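Local coordinates for insecticidal protein (Brevibacillus laterosporus, PDB 7ML9) that is an insecticidal toxin active against the western corn rootworm, probably acting by forming beta-barrel pores in membranes, at residues Leu246-Cys249 with Gly253-Asp256. Numbering follows the deposited sequence.
With EDO (1,2-ethanediol), chain E; EDO (1,2-ethanediol), chain H.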
loop_
_atom_site.group_PDB
_atom_site.type_symbol
_atom_site.label_atom_id
_atom_site.label_comp_id
_atom_site.label_asym_id
_atom_site.label_seq_id
_atom_site.Cartn_x
_atom_site.Cartn_y
_atom_site.Cartn_z
ATOM N N LEU A 246 -1.267 16.658 21.698
ATOM C CA LEU A 246 -1.731 16.789 20.316
ATOM C C LEU A 246 -3.193 17.217 20.265
ATOM O O LEU A 246 -3.568 18.053 19.445
ATOM C CB LEU A 246 -1.540 15.471 19.554
ATOM C CG LEU A 246 -2.088 15.473 18.118
ATOM C CD1 LEU A 246 -1.261 16.381 17.206
ATOM C CD2 LEU A 246 -2.162 14.045 17.549
ATOM N N THR A 247 -4.032 16.645 21.125
ATOM C CA THR A 247 -5.439 17.016 21.127
ATOM C C THR A 247 -5.599 18.514 21.345
ATOM O O THR A 247 -6.369 19.175 20.639
ATOM C CB THR A 247 -6.184 16.221 22.198
ATOM O OG1 THR A 247 -6.024 14.821 21.943
ATOM C CG2 THR A 247 -7.686 16.566 22.224
ATOM N N LYS A 248 -4.819 19.076 22.273
ATOM C CA LYS A 248 -4.907 20.503 22.559
ATOM C C LYS A 248 -4.439 21.325 21.372
ATOM O O LYS A 248 -5.110 22.282 20.956
ATOM C CB LYS A 248 -4.069 20.825 23.808
ATOM C CG LYS A 248 -4.017 22.309 24.147
ATOM C CD LYS A 248 -3.232 22.536 25.440
ATOM C CE LYS A 248 -3.248 24.023 25.812
ATOM N NZ LYS A 248 -2.208 24.291 26.841
ATOM N N CYS A 249 -3.286 20.953 20.803
ATOM C CA CYS A 249 -2.681 21.729 19.733
ATOM C C CYS A 249 -3.564 21.740 18.487
ATOM O O CYS A 249 -3.677 22.774 17.810
ATOM C CB CYS A 249 -1.299 21.153 19.428
ATOM S SG CYS A 249 -0.050 21.783 20.628
ATOM N N GLY A 253 -5.272 25.047 16.870
ATOM C CA GLY A 253 -4.625 25.523 15.677
ATOM C C GLY A 253 -3.159 25.840 15.841
ATOM O O GLY A 253 -2.624 26.640 15.076
ATOM N N TRP A 254 -2.484 25.243 16.820
ATOM C CA TRP A 254 -1.055 25.483 17.021
ATOM C C TRP A 254 -0.243 24.453 16.241
ATOM O O TRP A 254 -0.084 23.316 16.689
ATOM C CB TRP A 254 -0.702 25.409 18.500
ATOM C CG TRP A 254 -1.389 26.434 19.379
ATOM C CD1 TRP A 254 -2.041 27.573 18.984
ATOM C CD2 TRP A 254 -1.483 26.388 20.808
ATOM N NE1 TRP A 254 -2.531 28.241 20.095
ATOM C CE2 TRP A 254 -2.198 27.534 21.222
ATOM C CE3 TRP A 254 -1.022 25.490 21.780
ATOM C CZ2 TRP A 254 -2.467 27.801 22.568
ATOM C CZ3 TRP A 254 -1.290 25.752 23.118
ATOM C CH2 TRP A 254 -2.010 26.903 23.499
ATOM N N GLY A 255 0.331 24.871 15.118
ATOM C CA GLY A 255 1.164 24.004 14.308
ATOM C C GLY A 255 0.359 23.138 13.349
ATOM O O GLY A 255 -0.858 22.977 13.464
ATOM N N ASP A 256 1.078 22.561 12.377
ATOM C CA ASP A 256 0.494 21.718 11.331
ATOM C C ASP A 256 0.768 20.259 11.682
ATOM O O ASP A 256 1.891 19.775 11.525
ATOM C CB ASP A 256 1.085 22.076 9.971
ATOM C CG ASP A 256 0.465 21.276 8.821
ATOM O OD1 ASP A 256 -0.488 20.505 9.052
ATOM O OD2 ASP A 256 0.949 21.411 7.677
HETATM C C1 EDO E . -5.244 30.675 19.636
HETATM O O1 EDO E . -5.288 29.411 18.975
HETATM C C2 EDO E . -5.755 30.470 21.053
HETATM O O2 EDO E . -4.622 30.217 21.887
HETATM C C1 EDO H . -1.171 20.661 28.578
HETATM O O1 EDO H . -0.706 21.752 27.771
HETATM C C2 EDO H . -2.036 19.726 27.743
HETATM O O2 EDO H . -2.907 19.019 28.629
HETATM O O HOH W 1 -2.886 22.068 14.814
#
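Trp254 N donates to Cys249 O at 2.9 Å, the six-to-one bond of a Schellman motif closing helix 242-252. Gly253 is its C-prime residue: at positive phi (78°) a CB would press on the carbonyl oxygen of the preceding residue, which is why glycine suits the place. A water donates to both Cys249 O and Gly255 O, so the last turn is tied to the departing loop as well.

The Trp254 side chain then folds back over the helix end. Its CB lies 4.0 Å from Cys249 O, and with CG anti to the carbonyl carbon (chi1 -62°) the indole swings alongside the last turn. CE3 meets Cys249 SG at 4.0 Å; the sulfur approaches the rim of the six-membered ring, 78° off its normal, a sulfur-aromatic contact that suits a small, polarisable thiol at a buried position, where Cys249 also touches Leu35. Next along the six-membered ring, CZ3 approaches Lys248 CE at 3.8 Å, and CH2 is almost as near. The extended lysine thus lends its methylene to the indole while its ammonium reaches on to Asp39 in a salt bridge and to Thr43, both on helix 28-48. The same helix packs against Trp254 through Asp39, Thr43 and Glu46, so the partly exposed ring touches both helices. On the pyrrole side, NE1 makes two weak bonds to a 1,2-ethanediol molecule, probably from the crystallisation liquor; the diol's O2 lies in the ring plane at the edge, 3.3 Å from Trp254 CZ2.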